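Local coordinates for protein beta-fructofuranosidase, insoluble isoenzyme CWINV1 (Arabidopsis thaliana, PDB 2OXB) that hydrolyses sucrose and short fructans such as 1-kestose in the plant cell wall, releasing terminal non-reducing beta-D-fructofuranosyl residues, at residues Y4-N18 with E305-K317. The protein carries 1 engineered substitution. Sequence-based numbering, arbitrary orientation.
Sequences YRTGFHFQPPKNWMN and EKGWSGIQTIPRK. With FRU (beta-D-fructofuranose), chain B.
Tyr4 and Arg5 meet the indole of Trp308 at its edge and over one face. Tyr4 CB lies in the ring plane at the edge, 3.9 Å from Trp308 CZ2, while its hydroxyl is hydrogen-bonded to the carbonyl of Pro501. Arg5 CG stands above the indole plane just beyond its NE1 rim, 3.4 Å from Trp308 NE1. Its bend at chi3 (56°) brings NE over the same face, but the guanidinium lies too far off for more than a weak cation-pi attraction. Lys306 CD sits over the rim of the opposite face. Phe10 O accepts a hydrogen bond from the backbone N of Gln312, 2.9 Å away, and the Phe10 ring turns its edge to Gln312 CB. Asn15 N then donates to Gly307 O at 2.6 Å, in the carbonyl plane. Trp16 sets CE3 3.3 Å from Ser309 OG, and Met17 N makes a weak bond to Ser309 O, 2.7 Å away. With CG of Met17 anti to the backbone N (chi1 171°), its thioether reaches across Gln312, SD 3.8 Å from NE2. Asn18 ends the segment at the sugar, OD1 3.2 Å from O5 of the fructose, next to the active-site residue Asp19. Trp16 to Asp19 bind substrate in the first blade of the family 32 five-bladed propeller; 305-317 connects the second and third strands of the last. The indole holds the N-terminal arm, whereas one sound and one weak main-chain bond join the substrate-binding strand to Gly307 and Ser309, so its hold probably depends mainly on backbone position.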
loop_
_atom_site.group_PDB
_atom_site.type_symbol
_atom_site.label_atom_id
_atom_site.label_comp_id
_atom_site.label_asym_id
_atom_site.label_seq_id
_atom_site.Cartn_x
_atom_site.Cartn_y
_atom_site.Cartn_z
ATOM N N TYR A 4 14.787 -15.443 -2.546
ATOM C CA TYR A 4 13.535 -14.746 -2.753
ATOM C C TYR A 4 13.224 -13.740 -1.658
ATOM O O TYR A 4 12.248 -13.003 -1.741
ATOM C CB TYR A 4 12.404 -15.758 -2.912
ATOM C CG TYR A 4 12.534 -16.584 -4.179
ATOM C CD1 TYR A 4 13.247 -16.101 -5.285
ATOM C CD2 TYR A 4 11.916 -17.824 -4.289
ATOM C CE1 TYR A 4 13.340 -16.837 -6.468
ATOM C CE2 TYR A 4 12.003 -18.565 -5.468
ATOM C CZ TYR A 4 12.716 -18.062 -6.553
ATOM O OH TYR A 4 12.797 -18.797 -7.711
ATOM N N ARG A 5 14.076 -13.702 -0.642
ATOM C CA ARG A 5 13.898 -12.774 0.456
ATOM C C ARG A 5 14.363 -11.381 0.033
ATOM O O ARG A 5 15.221 -11.260 -0.828
ATOM C CB ARG A 5 14.683 -13.267 1.670
ATOM C CG ARG A 5 14.308 -14.681 2.075
ATOM C CD ARG A 5 14.734 -14.999 3.495
ATOM N NE ARG A 5 14.181 -14.031 4.445
ATOM C CZ ARG A 5 14.377 -14.071 5.759
ATOM N NH1 ARG A 5 15.116 -15.035 6.302
ATOM N NH2 ARG A 5 13.850 -13.135 6.535
ATOM N N THR A 6 13.789 -10.334 0.621
ATOM C CA THR A 6 14.178 -8.970 0.271
ATOM C C THR A 6 15.371 -8.506 1.097
ATOM O O THR A 6 15.551 -8.921 2.246
ATOM C CB THR A 6 13.036 -7.969 0.495
ATOM O OG1 THR A 6 12.775 -7.845 1.895
ATOM C CG2 THR A 6 11.777 -8.442 -0.204
ATOM N N GLY A 7 16.175 -7.629 0.506
ATOM C CA GLY A 7 17.333 -7.095 1.198
ATOM C C GLY A 7 17.122 -5.731 1.851
ATOM O O GLY A 7 17.704 -5.459 2.898
ATOM N N PHE A 8 16.301 -4.870 1.258
ATOM C CA PHE A 8 16.082 -3.552 1.829
ATOM C C PHE A 8 14.634 -3.208 2.157
ATOM O O PHE A 8 14.307 -2.058 2.446
ATOM C CB PHE A 8 16.670 -2.468 0.920
ATOM C CG PHE A 8 16.049 -2.400 -0.438
ATOM C CD1 PHE A 8 14.825 -1.781 -0.629
ATOM C CD2 PHE A 8 16.701 -2.946 -1.537
ATOM C CE1 PHE A 8 14.257 -1.704 -1.904
ATOM C CE2 PHE A 8 16.145 -2.874 -2.807
ATOM C CZ PHE A 8 14.918 -2.253 -2.990
ATOM N N HIS A 9 13.751 -4.184 2.128
ATOM C CA HIS A 9 12.367 -3.881 2.461
ATOM C C HIS A 9 12.160 -4.146 3.945
ATOM O O HIS A 9 12.727 -3.452 4.793
ATOM C CB HIS A 9 11.434 -4.740 1.610
ATOM C CG HIS A 9 11.366 -4.306 0.183
ATOM N ND1 HIS A 9 10.825 -3.097 -0.198
ATOM C CD2 HIS A 9 11.804 -4.898 -0.950
ATOM C CE1 HIS A 9 10.935 -2.963 -1.507
ATOM N NE2 HIS A 9 11.526 -4.042 -1.988
ATOM N N PHE A 10 11.336 -5.142 4.249
ATOM C CA PHE A 10 11.080 -5.544 5.619
ATOM C C PHE A 10 10.222 -6.787 5.670
ATOM O O PHE A 10 9.274 -6.949 4.902
ATOM C CB PHE A 10 10.410 -4.448 6.451
ATOM C CG PHE A 10 10.031 -4.915 7.833
ATOM C CD1 PHE A 10 11.014 -5.310 8.741
ATOM C CD2 PHE A 10 8.692 -5.053 8.199
ATOM C CE1 PHE A 10 10.664 -5.838 9.991
ATOM C CE2 PHE A 10 8.329 -5.581 9.450
ATOM C CZ PHE A 10 9.316 -5.976 10.343
ATOM N N GLN A 11 10.572 -7.659 6.602
ATOM C CA GLN A 11 9.874 -8.903 6.771
ATOM C C GLN A 11 10.441 -9.612 7.979
ATOM O O GLN A 11 11.518 -9.268 8.471
ATOM C CB GLN A 11 10.081 -9.768 5.533
ATOM C CG GLN A 11 11.545 -10.010 5.208
ATOM C CD GLN A 11 11.718 -10.699 3.885
ATOM O OE1 GLN A 11 11.353 -11.866 3.727
ATOM N NE2 GLN A 11 12.249 -9.974 2.905
ATOM N N PRO A 12 9.705 -10.608 8.493
ATOM C CA PRO A 12 10.203 -11.342 9.654
ATOM C C PRO A 12 11.339 -12.222 9.161
ATOM O O PRO A 12 11.375 -12.594 7.982
ATOM C CB PRO A 12 8.999 -12.174 10.082
ATOM C CG PRO A 12 7.834 -11.370 9.598
ATOM C CD PRO A 12 8.295 -10.943 8.233
ATOM N N PRO A 13 12.290 -12.551 10.047
ATOM C CA PRO A 13 13.413 -13.403 9.650
ATOM C C PRO A 13 12.935 -14.836 9.445
ATOM O O PRO A 13 13.685 -15.693 8.980
ATOM C CB PRO A 13 14.361 -13.280 10.830
ATOM C CG PRO A 13 13.414 -13.076 11.984
ATOM C CD PRO A 13 12.454 -12.070 11.431
ATOM N N LYS A 14 11.674 -15.081 9.789
ATOM C CA LYS A 14 11.094 -16.409 9.671
ATOM C C LYS A 14 9.586 -16.376 9.910
ATOM O O LYS A 14 9.105 -15.573 10.706
ATOM C CB LYS A 14 11.749 -17.343 10.702
ATOM C CG LYS A 14 11.213 -18.774 10.685
ATOM C CD LYS A 14 11.702 -19.612 11.875
ATOM C CE LYS A 14 11.215 -19.052 13.220
ATOM N NZ LYS A 14 11.471 -19.969 14.378
ATOM N N ASN A 15 8.857 -17.247 9.209
ATOM C CA ASN A 15 7.402 -17.395 9.347
ATOM C C ASN A 15 6.462 -16.318 8.789
ATOM O O ASN A 15 6.899 -15.226 8.388
ATOM C CB ASN A 15 7.049 -17.642 10.812
ATOM C CG ASN A 15 7.646 -18.924 11.335
ATOM O OD1 ASN A 15 7.546 -19.969 10.694
ATOM N ND2 ASN A 15 8.261 -18.861 12.510
ATOM N N TRP A 16 5.163 -16.657 8.801
ATOM C CA TRP A 16 4.056 -15.820 8.300
ATOM C C TRP A 16 3.954 -14.420 8.884
ATOM O O TRP A 16 4.289 -14.181 10.042
ATOM C CB TRP A 16 2.690 -16.556 8.474
ATOM C CG TRP A 16 1.411 -15.740 8.079
ATOM C CD1 TRP A 16 0.793 -14.770 8.829
ATOM C CD2 TRP A 16 0.712 -15.757 6.811
ATOM N NE1 TRP A 16 -0.225 -14.182 8.109
ATOM C CE2 TRP A 16 -0.296 -14.767 6.872
ATOM C CE3 TRP A 16 0.844 -16.509 5.635
ATOM C CZ2 TRP A 16 -1.153 -14.500 5.801
ATOM C CZ3 TRP A 16 -0.010 -16.246 4.570
ATOM C CH2 TRP A 16 -0.998 -15.249 4.663
ATOM N N MET A 17 3.482 -13.502 8.041
ATOM C CA MET A 17 3.283 -12.096 8.392
ATOM C C MET A 17 2.019 -11.568 7.711
ATOM O O MET A 17 1.717 -11.943 6.576
ATOM C CB MET A 17 4.479 -11.234 7.962
ATOM C CG MET A 17 4.180 -9.743 8.127
ATOM S SD MET A 17 5.608 -8.689 8.207
ATOM C CE MET A 17 5.822 -8.244 6.481
ATOM N N ASN A 18 1.291 -10.684 8.385
ATOM C CA ASN A 18 0.056 -10.160 7.804
ATOM C C ASN A 18 -0.068 -8.634 7.881
ATOM O O ASN A 18 0.846 -7.901 7.492
ATOM C CB ASN A 18 -1.142 -10.835 8.494
ATOM C CG ASN A 18 -2.443 -10.666 7.729
ATOM O OD1 ASN A 18 -3.459 -11.259 8.086
ATOM N ND2 ASN A 18 -2.422 -9.857 6.680
ATOM N N GLU A 305 7.830 -24.327 2.558
ATOM C CA GLU A 305 9.178 -24.771 2.272
ATOM C C GLU A 305 10.210 -23.689 2.547
ATOM O O GLU A 305 11.256 -23.961 3.137
ATOM C CB GLU A 305 9.287 -25.241 0.826
ATOM C CG GLU A 305 10.558 -26.028 0.547
ATOM C CD GLU A 305 10.532 -26.711 -0.804
ATOM O OE1 GLU A 305 10.546 -25.999 -1.846
ATOM O OE2 GLU A 305 10.492 -27.967 -0.818
ATOM N N LYS A 306 9.922 -22.459 2.138
ATOM C CA LYS A 306 10.867 -21.368 2.366
ATOM C C LYS A 306 10.850 -20.863 3.815
ATOM O O LYS A 306 11.709 -20.073 4.223
ATOM C CB LYS A 306 10.594 -20.210 1.392
ATOM C CG LYS A 306 9.210 -19.581 1.490
ATOM C CD LYS A 306 9.087 -18.496 0.455
ATOM C CE LYS A 306 7.705 -17.912 0.418
ATOM N NZ LYS A 306 7.588 -16.892 -0.662
ATOM N N GLY A 307 9.869 -21.322 4.586
ATOM C CA GLY A 307 9.771 -20.924 5.976
ATOM C C GLY A 307 9.199 -19.543 6.229
ATOM O O GLY A 307 9.060 -19.141 7.382
ATOM N N TRP A 308 8.854 -18.811 5.177
ATOM C CA TRP A 308 8.309 -17.474 5.377
ATOM C C TRP A 308 7.212 -17.042 4.383
ATOM O O TRP A 308 7.090 -17.567 3.267
ATOM C CB TRP A 308 9.445 -16.442 5.368
ATOM C CG TRP A 308 10.252 -16.430 4.110
ATOM C CD1 TRP A 308 11.425 -17.091 3.872
ATOM C CD2 TRP A 308 9.913 -15.772 2.891
ATOM N NE1 TRP A 308 11.837 -16.889 2.571
ATOM C CE2 TRP A 308 10.927 -16.079 1.946
ATOM C CE3 TRP A 308 8.850 -14.955 2.498
ATOM C CZ2 TRP A 308 10.909 -15.596 0.637
ATOM C CZ3 TRP A 308 8.828 -14.472 1.187
ATOM C CH2 TRP A 308 9.856 -14.796 0.274
ATOM N N SER A 309 6.404 -16.085 4.814
ATOM C CA SER A 309 5.331 -15.557 3.977
ATOM C C SER A 309 4.951 -14.161 4.443
ATOM O O SER A 309 4.609 -13.952 5.604
ATOM C CB SER A 309 4.098 -16.476 4.010
ATOM O OG SER A 309 3.052 -15.972 3.202
ATOM N N GLY A 310 5.051 -13.197 3.537
ATOM C CA GLY A 310 4.685 -11.834 3.869
ATOM C C GLY A 310 5.817 -10.836 4.007
ATOM O O GLY A 310 6.729 -10.998 4.815
ATOM N N ILE A 311 5.752 -9.795 3.187
ATOM C CA ILE A 311 6.741 -8.727 3.225
ATOM C C ILE A 311 5.953 -7.441 3.454
ATOM O O ILE A 311 4.728 -7.427 3.334
ATOM C CB ILE A 311 7.523 -8.588 1.898
ATOM C CG1 ILE A 311 6.621 -8.000 0.817
ATOM C CG2 ILE A 311 8.079 -9.922 1.489
ATOM C CD1 ILE A 311 7.312 -7.708 -0.471
ATOM N N GLN A 312 6.653 -6.363 3.786
ATOM C CA GLN A 312 5.996 -5.085 4.005
ATOM C C GLN A 312 6.535 -4.145 2.941
ATOM O O GLN A 312 7.748 -4.001 2.790
ATOM C CB GLN A 312 6.334 -4.548 5.393
ATOM C CG GLN A 312 5.323 -3.560 5.918
ATOM C CD GLN A 312 4.040 -4.233 6.415
ATOM O OE1 GLN A 312 3.019 -3.571 6.627
ATOM N NE2 GLN A 312 4.097 -5.551 6.620
ATOM N N THR A 313 5.640 -3.531 2.181
ATOM C CA THR A 313 6.066 -2.607 1.155
ATOM C C THR A 313 6.708 -1.375 1.786
ATOM O O THR A 313 6.371 -0.984 2.911
ATOM C CB THR A 313 4.888 -2.146 0.313
ATOM O OG1 THR A 313 3.911 -1.539 1.167
ATOM C CG2 THR A 313 4.282 -3.316 -0.410
ATOM N N ILE A 314 7.622 -0.757 1.047
ATOM C CA ILE A 314 8.299 0.426 1.539
ATOM C C ILE A 314 7.288 1.488 1.920
ATOM O O ILE A 314 6.362 1.787 1.163
ATOM C CB ILE A 314 9.258 1.030 0.489
ATOM C CG1 ILE A 314 9.947 2.253 1.085
ATOM C CG2 ILE A 314 8.476 1.438 -0.759
ATOM C CD1 ILE A 314 10.686 3.073 0.070
ATOM N N PRO A 315 7.458 2.076 3.109
ATOM C CA PRO A 315 6.540 3.116 3.568
ATOM C C PRO A 315 6.413 4.168 2.480
ATOM O O PRO A 315 7.407 4.660 1.986
ATOM C CB PRO A 315 7.225 3.636 4.828
ATOM C CG PRO A 315 7.887 2.392 5.374
ATOM C CD PRO A 315 8.502 1.809 4.118
ATOM N N ARG A 316 5.192 4.484 2.077
ATOM C CA ARG A 316 4.992 5.486 1.039
ATOM C C ARG A 316 4.543 6.788 1.674
ATOM O O ARG A 316 4.090 6.817 2.819
ATOM C CB ARG A 316 3.926 5.023 0.013
ATOM C CG ARG A 316 4.356 3.926 -1.005
ATOM C CD ARG A 316 3.251 2.873 -1.193
ATOM N NE ARG A 316 3.375 1.959 -2.352
ATOM C CZ ARG A 316 4.452 1.236 -2.672
ATOM N NH1 ARG A 316 5.564 1.303 -1.937
ATOM N NH2 ARG A 316 4.401 0.411 -3.712
ATOM N N LYS A 317 4.701 7.869 0.925
ATOM C CA LYS A 317 4.253 9.174 1.372
ATOM C C LYS A 317 3.098 9.507 0.445
ATOM O O LYS A 317 3.269 9.513 -0.769
ATOM C CB LYS A 317 5.358 10.222 1.217
ATOM C CG LYS A 317 4.962 11.625 1.683
ATOM C CD LYS A 317 5.928 12.723 1.195
ATOM C CE LYS A 317 5.430 14.121 1.637
ATOM N NZ LYS A 317 6.203 15.299 1.127
HETATM C C1 FRU B . -6.795 -8.599 6.710
HETATM C C2 FRU B . -7.410 -9.366 7.888
HETATM C C3 FRU B . -8.035 -8.401 8.915
HETATM C C4 FRU B . -7.843 -9.106 10.227
HETATM C C5 FRU B . -6.539 -9.863 9.976
HETATM C C6 FRU B . -6.532 -11.276 10.524
HETATM O O1 FRU B . -7.786 -7.929 5.952
HETATM O O2 FRU B . -8.380 -10.438 7.597
HETATM O O3 FRU B . -9.417 -8.142 8.685
HETATM O O4 FRU B . -7.712 -8.185 11.315
HETATM O O5 FRU B . -6.344 -9.961 8.573
HETATM O O6 FRU B . -6.479 -11.202 11.938
#